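Local coordinates for fatty Acyl-Adenylate Ligase (Escherichia coli, PDB 3PBK), which belongs to the AMP-binding family of the ANL clan and holds 5'-O-[(S)-(dodecanoyloxy)(hydroxy)phosphoryl]adenosine in a pocket of this model, at residues 270-275 against 300-305; 330-335 against 352-357; 346-351 against 383-388; 395-400 against 446-451. All blocks are in the same frame, centred on the assembly; numbering follows the deposited sequence.

Contact 1: residues 270-275 against 300-305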
loop_
_atom_site.group_PDB
_atom_site.type_symbol
_atom_site.label_atom_id
_atom_site.label_comp_id
_atom_site.label_asym_id
_atom_site.label_seq_id
_atom_site.Cartn_x
_atom_site.Cartn_y
_atom_site.Cartn_z
ATOM N N GLY A 270 17.818 12.881 -4.952
ATOM C CA GLY A 270 16.670 12.054 -5.276
ATOM C C GLY A 270 15.535 12.845 -5.896
ATOM O O GLY A 270 15.412 14.053 -5.700
ATOM N N THR A 271 14.681 12.163 -6.639
ATOM C CA THR A 271 13.749 12.869 -7.500
ATOM C C THR A 271 12.297 12.468 -7.288
ATOM O O THR A 271 11.412 13.316 -7.227
ATOM C CB THR A 271 14.143 12.652 -8.976
ATOM O OG1 THR A 271 14.978 13.736 -9.402
ATOM C CG2 THR A 271 12.922 12.597 -9.850
ATOM N N VAL A 272 12.063 11.167 -7.182
ATOM C CA VAL A 272 10.718 10.625 -7.084
ATOM C C VAL A 272 10.613 9.776 -5.833
ATOM O O VAL A 272 11.506 8.999 -5.512
ATOM C CB VAL A 272 10.359 9.775 -8.335
ATOM C CG1 VAL A 272 9.135 8.913 -8.085
ATOM C CG2 VAL A 272 10.119 10.668 -9.519
ATOM N N SER A 273 9.524 9.942 -5.109
ATOM C CA SER A 273 9.274 9.095 -3.961
ATOM C C SER A 273 7.805 9.156 -3.654
ATOM O O SER A 273 7.142 10.138 -3.980
ATOM C CB SER A 273 10.074 9.560 -2.755
ATOM O OG SER A 273 9.787 8.740 -1.643
ATOM N N VAL A 274 7.282 8.101 -3.051
ATOM C CA VAL A 274 5.871 8.070 -2.724
ATOM C C VAL A 274 5.706 7.381 -1.387
ATOM O O VAL A 274 6.402 6.412 -1.100
ATOM C CB VAL A 274 5.037 7.334 -3.805
ATOM C CG1 VAL A 274 3.552 7.394 -3.469
ATOM C CG2 VAL A 274 5.289 7.925 -5.184
ATOM N N ALA A 275 4.793 7.897 -0.573
ATOM C CA ALA A 275 4.523 7.353 0.748
ATOM C C ALA A 275 3.041 7.516 1.044
ATOM O O ALA A 275 2.353 8.266 0.357
ATOM C CB ALA A 275 5.349 8.093 1.777
ATOM N N TRP A 300 13.631 17.182 -5.376
ATOM C CA TRP A 300 12.454 16.346 -5.222
ATOM C C TRP A 300 11.397 16.805 -6.211
ATOM O O TRP A 300 10.728 17.813 -5.993
ATOM C CB TRP A 300 11.916 16.420 -3.793
ATOM C CG TRP A 300 11.018 15.274 -3.427
ATOM C CD1 TRP A 300 10.542 14.307 -4.264
ATOM C CD2 TRP A 300 10.467 14.989 -2.136
ATOM N NE1 TRP A 300 9.743 13.428 -3.573
ATOM C CE2 TRP A 300 9.677 13.827 -2.263
ATOM C CE3 TRP A 300 10.566 15.597 -0.886
ATOM C CZ2 TRP A 300 8.993 13.263 -1.184
ATOM C CZ3 TRP A 300 9.887 15.028 0.187
ATOM C CH2 TRP A 300 9.113 13.876 0.030
ATOM N N ARG A 301 11.249 16.058 -7.299
ATOM C CA ARG A 301 10.379 16.447 -8.409
ATOM C C ARG A 301 8.932 15.974 -8.242
ATOM O O ARG A 301 7.984 16.688 -8.581
ATOM C CB ARG A 301 10.959 15.896 -9.708
ATOM C CG ARG A 301 10.279 16.385 -10.957
ATOM C CD ARG A 301 10.944 15.792 -12.182
ATOM N NE ARG A 301 10.446 14.461 -12.505
ATOM C CZ ARG A 301 9.230 14.225 -12.980
ATOM N NH1 ARG A 301 8.382 15.228 -13.160
ATOM N NH2 ARG A 301 8.857 12.989 -13.267
ATOM N N VAL A 302 8.772 14.760 -7.729
ATOM C CA VAL A 302 7.450 14.194 -7.513
ATOM C C VAL A 302 7.344 13.534 -6.138
ATOM O O VAL A 302 7.984 12.512 -5.872
ATOM C CB VAL A 302 7.088 13.181 -8.623
ATOM C CG1 VAL A 302 5.696 12.587 -8.388
ATOM C CG2 VAL A 302 7.168 13.846 -9.981
ATOM N N ALA A 303 6.545 14.146 -5.265
ATOM C CA ALA A 303 6.212 13.575 -3.959
ATOM C C ALA A 303 4.775 13.040 -3.968
ATOM O O ALA A 303 3.813 13.806 -3.913
ATOM C CB ALA A 303 6.399 14.611 -2.860
ATOM N N GLY A 304 4.641 11.721 -4.051
ATOM C CA GLY A 304 3.342 11.095 -4.189
ATOM C C GLY A 304 2.698 10.701 -2.876
ATOM O O GLY A 304 3.384 10.384 -1.902
ATOM N N ILE A 305 1.369 10.731 -2.846
ATOM C CA ILE A 305 0.621 10.310 -1.674
ATOM C C ILE A 305 -0.541 9.452 -2.110
ATOM O O ILE A 305 -1.257 9.805 -3.039
ATOM C CB ILE A 305 0.033 11.493 -0.903
ATOM C CG1 ILE A 305 1.038 12.638 -0.805
ATOM C CG2 ILE A 305 -0.430 11.050 0.464
ATOM C CD1 ILE A 305 0.807 13.746 -1.825
#
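Two neighbouring parallel strands, 272-275 and 302-305, are bonded here in the buried middle of the large mixed sheet; their short axes come within 4.7 Å and diverge by 17°. The pairing starts at Thr271 O, which two consecutive amides of the 300-305 segment grip: Val302 N at 3.1 Å, nearly straight at 170°, and Arg301 N, which uses a lone pair in the carbonyl plane but is bent to 139°. From there the bonds pass back and forth, Ser273 N to Val302 O (3.1 Å), Gly304 N to Ser273 O (3.0 Å) and Ala275 N to Gly304 O (3.2 Å). Val302 O also takes a weak bond from Trp300 NE1. With CG anti to its backbone N, the indole lies along the strand, one face over Ala303 CB and NE1 4.0 Å from Ser273 CB. On the other side of the sheet Val272 and Val302 stand side by side, and Val274 spreads both methyls over the Gly304 backbone; its side chain is about 4 Å, nearest atoms, from the bound ligand. Ser273 OG turns to Val221 O and Trp261 NE1. Joined through helices 277-285 and 289-292, the paired strands form a beta-alpha-beta crossover.

Contact 2: residues 330-335 against 352-357; sequences KTFMPC and SGVVVN. With 1ZZ (5'-O-[(S)-(dodecanoyloxy)(hydroxy)phosphoryl]adenosine), chain C.
Ser352 OG touches Phe332 O on the facing segment at 3.8 Å, too long for a hydrogen bond, and is held instead by its own end of the chain: it is hydrogen-bonded to Asp349 O and Ser348 OG and lies 2.8 Å from Gly353 O. A chi1 of 58° sets the hydroxyl between its backbone N and carbonyl carbon, from where it can meet oxygens on both sides of it in sequence. Across the segments there is one hydrogen bond, Gly353 N to Lys330 O at 3.2 Å. Its geometry is modest, with 142° at the hydrogen and the donor 44° above the carbonyl plane. Lys330, bent at chi2, runs its chain alongside this turn, with CD 3.9 Å from Gly353 N. Beyond the bond the contact becomes apolar. One methyl, Val354 CG2, does most of the touching: it sits 3.8 Å from Phe332 CB, meets the base of that ring at an oblique angle, and lies 4.1 Å from Pro334 CG. The Phe332 ring itself leads away to edge-to-face contacts with Phe327 and Tyr280. Farther along strand 332-337, Cys335 O accepts a hydrogen bond from N5 of 5'-O-[(S)-(dodecanoyloxy)(hydroxy)phosphoryl]adenosine at 3.0 Å; Asp444 OD1 and Ala339 N also hydrogen-bond the ligand. The chemistry implies a division of labour along one strand: a single bent bond and a shared methyl join its start to the 352-357 segment, whereas farther along, toward the pocket, a backbone carbonyl bonds the adenine amino group, consistent with a part in holding the base.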
loop_
_atom_site.group_PDB
_atom_site.type_symbol
_atom_site.label_atom_id
_atom_site.label_comp_id
_atom_site.label_asym_id
_atom_site.label_seq_id
_atom_site.Cartn_x
_atom_site.Cartn_y
_atom_site.Cartn_z
ATOM N N LYS A 330 4.150 22.063 -5.159
ATOM C CA LYS A 330 3.563 21.711 -6.446
ATOM C C LYS A 330 4.011 20.326 -6.857
ATOM O O LYS A 330 3.477 19.752 -7.816
ATOM C CB LYS A 330 3.969 22.700 -7.539
ATOM C CG LYS A 330 3.191 24.002 -7.545
ATOM C CD LYS A 330 1.700 23.766 -7.715
ATOM C CE LYS A 330 0.908 25.005 -7.289
ATOM N NZ LYS A 330 -0.575 24.833 -7.407
ATOM N N THR A 331 5.004 19.803 -6.138
ATOM C CA THR A 331 5.569 18.484 -6.431
ATOM C C THR A 331 4.692 17.380 -5.866
ATOM O O THR A 331 4.917 16.209 -6.147
ATOM C CB THR A 331 7.009 18.317 -5.872
ATOM O OG1 THR A 331 6.984 18.371 -4.443
ATOM C CG2 THR A 331 7.930 19.408 -6.395
ATOM N N PHE A 332 3.701 17.771 -5.067
ATOM C CA PHE A 332 2.723 16.839 -4.508
ATOM C C PHE A 332 1.881 16.178 -5.581
ATOM O O PHE A 332 1.302 16.844 -6.445
ATOM C CB PHE A 332 1.785 17.537 -3.522
ATOM C CG PHE A 332 2.267 17.507 -2.103
ATOM C CD1 PHE A 332 2.842 16.357 -1.578
ATOM C CD2 PHE A 332 2.140 18.623 -1.288
ATOM C CE1 PHE A 332 3.290 16.323 -0.265
ATOM C CE2 PHE A 332 2.582 18.599 0.022
ATOM C CZ PHE A 332 3.158 17.447 0.537
HETATM N N MSE A 333 1.803 14.858 -5.516
HETATM C CA MSE A 333 0.948 14.136 -6.430
HETATM C C MSE A 333 0.111 13.097 -5.715
HETATM O O MSE A 333 0.550 11.972 -5.494
HETATM C CB MSE A 333 1.753 13.501 -7.558
HETATM C CG MSE A 333 0.919 13.326 -8.823
HETATM SE SE MSE A 333 1.837 12.407 -10.285
HETATM C CE MSE A 333 2.085 10.699 -9.392
ATOM N N PRO A 334 -1.104 13.479 -5.334
ATOM C CA PRO A 334 -2.036 12.500 -4.794
ATOM C C PRO A 334 -2.378 11.477 -5.862
ATOM O O PRO A 334 -2.608 11.847 -7.010
ATOM C CB PRO A 334 -3.261 13.346 -4.454
ATOM C CG PRO A 334 -2.725 14.709 -4.239
ATOM C CD PRO A 334 -1.626 14.846 -5.241
ATOM N N CYS A 335 -2.410 10.205 -5.479
ATOM C CA CYS A 335 -2.731 9.121 -6.401
ATOM C C CYS A 335 -3.524 7.996 -5.723
ATOM O O CYS A 335 -3.553 7.899 -4.501
ATOM C CB CYS A 335 -1.449 8.560 -6.984
ATOM S SG CYS A 335 -0.420 7.833 -5.730
ATOM N N SER A 352 0.832 19.546 -10.107
ATOM C CA SER A 352 -0.497 20.015 -9.728
ATOM C C SER A 352 -0.557 20.563 -8.304
ATOM O O SER A 352 -1.396 21.407 -7.979
ATOM C CB SER A 352 -1.527 18.880 -9.892
ATOM O OG SER A 352 -1.193 17.731 -9.111
ATOM N N GLY A 353 0.336 20.079 -7.454
ATOM C CA GLY A 353 0.135 20.224 -6.029
ATOM C C GLY A 353 -1.127 19.457 -5.681
ATOM O O GLY A 353 -1.744 18.853 -6.555
ATOM N N VAL A 354 -1.513 19.467 -4.411
ATOM C CA VAL A 354 -2.758 18.843 -4.000
ATOM C C VAL A 354 -3.924 19.684 -4.500
ATOM O O VAL A 354 -3.963 20.883 -4.284
ATOM C CB VAL A 354 -2.842 18.726 -2.465
ATOM C CG1 VAL A 354 -4.189 18.155 -2.034
ATOM C CG2 VAL A 354 -1.694 17.882 -1.938
ATOM N N VAL A 355 -4.869 19.057 -5.182
ATOM C CA VAL A 355 -6.080 19.746 -5.609
ATOM C C VAL A 355 -7.272 19.195 -4.823
ATOM O O VAL A 355 -7.444 17.981 -4.710
ATOM C CB VAL A 355 -6.327 19.536 -7.100
ATOM C CG1 VAL A 355 -7.666 20.111 -7.486
ATOM C CG2 VAL A 355 -5.193 20.131 -7.915
ATOM N N VAL A 356 -8.092 20.077 -4.268
ATOM C CA VAL A 356 -9.164 19.638 -3.377
ATOM C C VAL A 356 -10.536 20.007 -3.912
ATOM O O VAL A 356 -10.678 20.972 -4.667
ATOM C CB VAL A 356 -9.022 20.251 -1.966
ATOM C CG1 VAL A 356 -7.720 19.830 -1.329
ATOM C CG2 VAL A 356 -9.112 21.754 -2.042
ATOM N N ASN A 357 -11.535 19.218 -3.530
ATOM C CA ASN A 357 -12.922 19.588 -3.739
ATOM C C ASN A 357 -13.673 19.610 -2.411
ATOM O O ASN A 357 -13.718 18.606 -1.698
ATOM C CB ASN A 357 -13.612 18.634 -4.710
ATOM C CG ASN A 357 -15.018 19.102 -5.080
ATOM O OD1 ASN A 357 -16.018 18.535 -4.629
ATOM N ND2 ASN A 357 -15.097 20.162 -5.882
HETATM P P 1ZZ C . -3.350 -1.785 -1.546
HETATM C C1 1ZZ C . 7.484 5.052 -9.071
HETATM N N1 1ZZ C . -6.671 3.510 -1.031
HETATM O O1 1ZZ C . -1.975 1.256 -1.584
HETATM C C2 1ZZ C . 6.025 4.680 -9.102
HETATM N N2 1ZZ C . -5.344 4.864 -2.179
HETATM O O2 1ZZ C . -2.350 -0.865 -2.482
HETATM C C3 1ZZ C . 5.269 4.645 -7.777
HETATM N N3 1ZZ C . -8.279 5.350 -0.284
HETATM O O3 1ZZ C . -4.151 -2.959 -2.260
HETATM C C4 1ZZ C . 3.747 4.449 -7.911
HETATM N N4 1ZZ C . -7.722 7.469 -1.043
HETATM O O4 1ZZ C . -2.654 -2.378 -0.520
HETATM C C5 1ZZ C . 2.773 4.804 -6.782
HETATM N N5 1ZZ C . -5.755 7.770 -2.450
HETATM O O5 1ZZ C . -4.464 -0.815 -0.940
HETATM C C6 1ZZ C . 1.506 3.992 -6.853
HETATM O O6 1ZZ C . -6.220 1.326 -0.626
HETATM C C7 1ZZ C . 0.181 4.582 -6.446
HETATM O O7 1ZZ C . -9.738 1.610 -0.460
HETATM C C8 1ZZ C . -0.855 3.632 -5.887
HETATM O O8 1ZZ C . -8.855 0.039 -2.679
HETATM C C9 1ZZ C . -1.477 3.905 -4.510
HETATM C C10 1ZZ C . -1.586 2.803 -3.486
HETATM C C11 1ZZ C . -1.854 1.383 -3.732
HETATM C C12 1ZZ C . -2.220 0.613 -2.552
HETATM C C13 1ZZ C . -5.715 -0.869 -1.575
HETATM C C14 1ZZ C . -6.804 0.088 -1.074
HETATM C C15 1ZZ C . -7.898 0.725 -1.951
HETATM C C16 1ZZ C . -8.450 1.710 -1.009
HETATM C C17 1ZZ C . -7.223 2.292 -0.396
HETATM C C18 1ZZ C . -5.576 3.563 -1.787
HETATM C C19 1ZZ C . -6.374 5.630 -1.633
HETATM C C20 1ZZ C . -7.168 4.852 -0.940
HETATM C C21 1ZZ C . -8.513 6.685 -0.362
HETATM C C22 1ZZ C . -6.607 6.932 -1.703
#

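Contact 3: residues 346-351 against 383-388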
loop_
_atom_site.group_PDB
_atom_site.type_symbol
_atom_site.label_atom_id
_atom_site.label_comp_id
_atom_site.label_asym_id
_atom_site.label_seq_id
_atom_site.Cartn_x
_atom_site.Cartn_y
_atom_site.Cartn_z
ATOM N N SER A 346 -4.999 5.822 -10.691
ATOM C CA SER A 346 -5.037 7.210 -11.121
ATOM C C SER A 346 -4.017 8.058 -10.395
ATOM O O SER A 346 -3.589 7.732 -9.295
ATOM C CB SER A 346 -6.426 7.800 -10.924
ATOM O OG SER A 346 -6.796 7.763 -9.570
ATOM N N PHE A 347 -3.638 9.154 -11.035
ATOM C CA PHE A 347 -2.655 10.077 -10.503
ATOM C C PHE A 347 -3.171 11.483 -10.736
ATOM O O PHE A 347 -3.794 11.751 -11.757
ATOM C CB PHE A 347 -1.326 9.913 -11.238
ATOM C CG PHE A 347 -0.684 8.559 -11.061
ATOM C CD1 PHE A 347 -1.033 7.500 -11.873
ATOM C CD2 PHE A 347 0.285 8.354 -10.093
ATOM C CE1 PHE A 347 -0.433 6.260 -11.719
ATOM C CE2 PHE A 347 0.892 7.114 -9.935
ATOM C CZ PHE A 347 0.532 6.066 -10.752
ATOM N N SER A 348 -2.925 12.383 -9.791
ATOM C CA SER A 348 -3.244 13.788 -9.996
ATOM C C SER A 348 -2.358 14.325 -11.124
ATOM O O SER A 348 -1.351 13.706 -11.489
ATOM C CB SER A 348 -3.041 14.585 -8.709
ATOM O OG SER A 348 -3.647 15.866 -8.795
ATOM N N ASP A 349 -2.739 15.467 -11.686
ATOM C CA ASP A 349 -2.017 16.009 -12.825
ATOM C C ASP A 349 -0.552 16.291 -12.486
ATOM O O ASP A 349 -0.166 16.363 -11.308
ATOM C CB ASP A 349 -2.703 17.264 -13.351
ATOM C CG ASP A 349 -4.035 16.963 -14.045
ATOM O OD1 ASP A 349 -4.152 15.901 -14.702
ATOM O OD2 ASP A 349 -4.963 17.801 -13.940
ATOM N N GLU A 350 0.265 16.423 -13.529
ATOM C CA GLU A 350 1.683 16.718 -13.385
ATOM C C GLU A 350 1.786 18.122 -12.821
ATOM O O GLU A 350 0.976 18.988 -13.155
ATOM C CB GLU A 350 2.355 16.634 -14.754
ATOM C CG GLU A 350 3.794 16.145 -14.746
ATOM C CD GLU A 350 4.370 15.942 -16.163
ATOM O OE1 GLU A 350 3.691 16.308 -17.164
ATOM O OE2 GLU A 350 5.513 15.412 -16.264
ATOM N N ALA A 351 2.757 18.340 -11.941
ATOM C CA ALA A 351 2.962 19.653 -11.301
ATOM C C ALA A 351 1.684 20.327 -10.759
ATOM O O ALA A 351 1.494 21.537 -10.911
ATOM C CB ALA A 351 3.698 20.599 -12.253
ATOM N N PHE A 383 -12.183 16.666 -0.056
ATOM C CA PHE A 383 -11.644 15.462 -0.681
ATOM C C PHE A 383 -10.525 15.785 -1.663
ATOM O O PHE A 383 -10.550 16.816 -2.320
ATOM C CB PHE A 383 -12.762 14.650 -1.338
ATOM C CG PHE A 383 -13.719 14.062 -0.351
ATOM C CD1 PHE A 383 -13.342 12.987 0.440
ATOM C CD2 PHE A 383 -14.984 14.600 -0.183
ATOM C CE1 PHE A 383 -14.216 12.451 1.373
ATOM C CE2 PHE A 383 -15.866 14.070 0.751
ATOM C CZ PHE A 383 -15.484 12.997 1.526
ATOM N N VAL A 384 -9.531 14.915 -1.749
ATOM C CA VAL A 384 -8.392 15.193 -2.609
ATOM C C VAL A 384 -8.585 14.636 -4.020
ATOM O O VAL A 384 -9.033 13.511 -4.201
ATOM C CB VAL A 384 -7.086 14.674 -1.984
ATOM C CG1 VAL A 384 -5.918 14.866 -2.919
ATOM C CG2 VAL A 384 -6.826 15.384 -0.679
ATOM N N ASN A 385 -8.268 15.452 -5.017
ATOM C CA ASN A 385 -8.306 15.041 -6.414
ATOM C C ASN A 385 -7.252 13.967 -6.676
ATOM O O ASN A 385 -6.058 14.202 -6.508
ATOM C CB ASN A 385 -8.070 16.264 -7.309
ATOM C CG ASN A 385 -8.304 15.979 -8.781
ATOM O OD1 ASN A 385 -7.844 14.970 -9.322
ATOM N ND2 ASN A 385 -9.008 16.889 -9.448
ATOM N N CYS A 386 -7.705 12.790 -7.092
ATOM C CA CYS A 386 -6.816 11.649 -7.295
ATOM C C CYS A 386 -6.597 11.335 -8.767
ATOM O O CYS A 386 -6.106 10.266 -9.103
ATOM C CB CYS A 386 -7.347 10.412 -6.573
ATOM S SG CYS A 386 -7.185 10.485 -4.766
ATOM N N GLY A 387 -6.962 12.258 -9.646
ATOM C CA GLY A 387 -6.619 12.111 -11.048
ATOM C C GLY A 387 -7.738 11.566 -11.904
ATOM O O GLY A 387 -8.836 11.317 -11.408
ATOM N N LYS A 388 -7.462 11.402 -13.197
ATOM C CA LYS A 388 -8.422 10.793 -14.114
ATOM C C LYS A 388 -7.950 9.403 -14.510
ATOM O O LYS A 388 -6.798 9.039 -14.259
ATOM C CB LYS A 388 -8.588 11.629 -15.378
ATOM C CG LYS A 388 -9.014 13.055 -15.146
ATOM C CD LYS A 388 -9.449 13.678 -16.460
ATOM C CE LYS A 388 -9.626 15.171 -16.344
ATOM N NZ LYS A 388 -10.326 15.684 -17.553
HETATM O O HOH W 1 -4.033 8.744 -13.689
#
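Ser346 and Cys386 make the close side of this contact: Ser346 OG donates to Cys386 O at 2.6 Å. The hydroxyl comes in 39° above the carbonyl plane, and a chi1 of 61° swings OG back over its own backbone and across to the 383-388 segment. Next to it Gly387 CA lies beside Phe347 O, on the side where a side chain would point, and Ser348 CB lies 3.8 Å from Asn385 O. The bend that presents Gly387 is an Asx turn, in which Asn385 OD1 accepts a hydrogen bond from Gly387 N at 2.9 Å, in the plane of its own amide carbonyl and at 152°. This turn follows strand 380-384 and leads into the short strand 388-389, one of the two edge strands of the large mixed sheet, beside 344-347. Cys386, whose side chain is about 4 Å from the bound ligand, belongs to the ligand pocket. Toward Lys388 the pairing becomes loose. A water bridges the two backbones there, accepting from Phe347 N at 2.7 Å and donating to Lys388 O at 2.8 Å; it also sits at the edge of the Phe347 ring, in its plane. The exposed Lys388 chain extends away to a cation-pi contact with Tyr452, its NZ remaining 6.8 Å from Asp349 OD1, a separation at which any attraction would probably be weak and long-range.

Contact 4: residues 395-400 against 446-451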
loop_
_atom_site.group_PDB
_atom_site.type_symbol
_atom_site.label_atom_id
_atom_site.label_comp_id
_atom_site.label_asym_id
_atom_site.label_seq_id
_atom_site.Cartn_x
_atom_site.Cartn_y
_atom_site.Cartn_z
ATOM N N ILE A 395 -12.634 4.106 -15.326
ATOM C CA ILE A 395 -13.081 4.281 -13.945
ATOM C C ILE A 395 -14.523 4.735 -13.981
ATOM O O ILE A 395 -14.848 5.713 -14.633
ATOM C CB ILE A 395 -12.261 5.339 -13.174
ATOM C CG1 ILE A 395 -10.826 4.869 -12.937
ATOM C CG2 ILE A 395 -12.920 5.646 -11.838
ATOM C CD1 ILE A 395 -9.952 5.933 -12.313
ATOM N N GLU A 396 -15.393 4.027 -13.287
ATOM C CA GLU A 396 -16.808 4.325 -13.362
ATOM C C GLU A 396 -17.436 4.241 -11.973
ATOM O O GLU A 396 -17.099 3.364 -11.189
ATOM C CB GLU A 396 -17.477 3.351 -14.333
ATOM C CG GLU A 396 -18.981 3.513 -14.496
ATOM C CD GLU A 396 -19.499 2.808 -15.744
ATOM O OE1 GLU A 396 -19.099 3.194 -16.864
ATOM O OE2 GLU A 396 -20.300 1.859 -15.611
ATOM N N ILE A 397 -18.338 5.164 -11.662
ATOM C CA ILE A 397 -18.985 5.142 -10.361
ATOM C C ILE A 397 -20.353 4.493 -10.470
ATOM O O ILE A 397 -21.206 4.955 -11.222
ATOM C CB ILE A 397 -19.112 6.552 -9.754
ATOM C CG1 ILE A 397 -17.737 7.223 -9.672
ATOM C CG2 ILE A 397 -19.759 6.484 -8.380
ATOM C CD1 ILE A 397 -16.778 6.540 -8.720
ATOM N N ARG A 398 -20.554 3.412 -9.725
ATOM C CA ARG A 398 -21.820 2.682 -9.767
ATOM C C ARG A 398 -22.490 2.591 -8.414
ATOM O O ARG A 398 -21.841 2.654 -7.370
ATOM C CB ARG A 398 -21.624 1.267 -10.297
ATOM C CG ARG A 398 -21.022 1.206 -11.664
ATOM C CD ARG A 398 -20.744 -0.223 -12.043
ATOM N NE ARG A 398 -20.192 -0.300 -13.385
ATOM C CZ ARG A 398 -19.716 -1.408 -13.925
ATOM N NH1 ARG A 398 -19.722 -2.533 -13.216
ATOM N NH2 ARG A 398 -19.232 -1.381 -15.163
ATOM N N ASN A 399 -23.801 2.420 -8.452
ATOM C CA ASN A 399 -24.582 2.298 -7.245
ATOM C C ASN A 399 -24.730 0.846 -6.805
ATOM O O ASN A 399 -24.105 -0.066 -7.357
ATOM C CB ASN A 399 -25.965 2.898 -7.460
ATOM C CG ASN A 399 -26.835 2.032 -8.338
ATOM O OD1 ASN A 399 -26.415 0.953 -8.774
ATOM N ND2 ASN A 399 -28.053 2.493 -8.609
ATOM N N GLU A 400 -25.582 0.662 -5.803
ATOM C CA GLU A 400 -25.884 -0.641 -5.234
ATOM C C GLU A 400 -26.150 -1.661 -6.332
ATOM O O GLU A 400 -25.472 -2.688 -6.428
ATOM C CB GLU A 400 -27.119 -0.522 -4.336
ATOM C CG GLU A 400 -27.065 -1.403 -3.104
ATOM C CD GLU A 400 -25.797 -1.168 -2.292
ATOM O OE1 GLU A 400 -25.361 0.008 -2.177
ATOM O OE2 GLU A 400 -25.237 -2.166 -1.779
ATOM N N GLY A 446 -16.568 6.809 -3.860
ATOM C CA GLY A 446 -16.042 8.003 -4.483
ATOM C C GLY A 446 -17.033 8.590 -5.461
ATOM O O GLY A 446 -18.189 8.162 -5.532
ATOM N N TYR A 447 -16.585 9.579 -6.219
ATOM C CA TYR A 447 -17.431 10.204 -7.220
ATOM C C TYR A 447 -16.507 10.863 -8.228
ATOM O O TYR A 447 -15.326 11.071 -7.930
ATOM C CB TYR A 447 -18.333 11.243 -6.561
ATOM C CG TYR A 447 -17.568 12.356 -5.874
ATOM C CD1 TYR A 447 -17.052 12.184 -4.595
ATOM C CD2 TYR A 447 -17.356 13.584 -6.505
ATOM C CE1 TYR A 447 -16.358 13.198 -3.960
ATOM C CE2 TYR A 447 -16.657 14.603 -5.874
ATOM C CZ TYR A 447 -16.162 14.396 -4.603
ATOM O OH TYR A 447 -15.468 15.386 -3.960
ATOM N N LEU A 448 -17.021 11.174 -9.416
ATOM C CA LEU A 448 -16.237 11.933 -10.388
ATOM C C LEU A 448 -16.650 13.402 -10.418
ATOM O O LEU A 448 -17.788 13.748 -10.115
ATOM C CB LEU A 448 -16.372 11.345 -11.796
ATOM C CG LEU A 448 -15.524 10.144 -12.238
ATOM C CD1 LEU A 448 -14.205 10.142 -11.509
ATOM C CD2 LEU A 448 -16.253 8.840 -12.026
ATOM N N LEU A 449 -15.715 14.267 -10.782
ATOM C CA LEU A 449 -16.048 15.636 -11.107
ATOM C C LEU A 449 -15.093 16.023 -12.207
ATOM O O LEU A 449 -13.884 15.969 -12.021
ATOM C CB LEU A 449 -15.845 16.555 -9.911
ATOM C CG LEU A 449 -16.978 17.543 -9.604
ATOM C CD1 LEU A 449 -16.438 18.789 -8.930
ATOM C CD2 LEU A 449 -17.730 17.903 -10.856
ATOM N N ASP A 450 -15.639 16.410 -13.355
ATOM C CA ASP A 450 -14.842 16.717 -14.540
ATOM C C ASP A 450 -13.801 15.637 -14.732
ATOM O O ASP A 450 -12.632 15.923 -14.972
ATOM C CB ASP A 450 -14.190 18.096 -14.437
ATOM C CG ASP A 450 -15.174 19.166 -13.969
ATOM O OD1 ASP A 450 -16.332 19.156 -14.465
ATOM O OD2 ASP A 450 -14.801 20.006 -13.102
ATOM N N GLY A 451 -14.238 14.390 -14.592
ATOM C CA GLY A 451 -13.425 13.244 -14.961
ATOM C C GLY A 451 -12.355 12.856 -13.969
ATOM O O GLY A 451 -11.655 11.855 -14.161
#
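Ile397 reaches across to Leu448 and to the backbone of Gly446 and Tyr447, and its branches carry nearly all of this contact. CB points toward the facing strand and divides the work between two arms. CG2, anti to the backbone N, ends 3.7 Å from Gly446 O. CG1, anti to the carbonyl carbon at chi1 -56°, passes 3.9 Å from Tyr447 CA and is packed against Leu448 CD2. A second turn at chi2, -65°, brings the tip CD1 over the Gly446 peptide, 3.8 Å from its O and 3.9 Å from its C, and within 4.1 Å of Leu448 CD2. Leu448 meets the isoleucine obliquely through that one methyl, which also comes 4.3 Å from Ile395 O. No hydrogen bond spans the segments, and the geometry explains why: the short strand axes stay 7.1 Å apart and run at 120° to each other, so this is side-chain packing and not strand pairing. Glu396 and Arg398 take no part across the contact; they form a salt bridge within 395-400. Arg398 NE bonds Glu396 OE2 at 3.1 Å on its anti side, tilted out of the carboxylate plane, and the guanidinium group also makes a cation-pi contact with Trp439. Strands 394-398 and 444-449 belong to the five-stranded antiparallel sheet, where both pair with 411-416 and pack on each other through side chains; Ile413 of 411-416 touches Ile397. Leu453 of strand 452-458 packs on Ile395, Ile397 and Leu448, while Tyr447 faces away to Val359 of strand 356-360.

How the contacts relate
Strands 302-305, 332-337 and 344-347 carry contacts 1, 2 and 3 across the large mixed sheet, the first two joined through Ala303 N to Thr331 O and Ile305 O to Cys335 N. Contacts 2 and 3 also share the small sheet 356-360/380-384; their centres are 6 Å apart and their segments alternate along the chain. Contact 1 is core and rests on regular backbone bonds. Contact 2, only partly buried, adds apolar packing to one bond, whereas contact 3 is buried and mainly polar, with a hydroxyl bond and a water. Contact 4, in the separate antiparallel sheet, is buried too but has no hydrogen bond across its segments and rests on apolar side-chain packing; Lys388 of contact 3 packs against its Asp450 and Gly451.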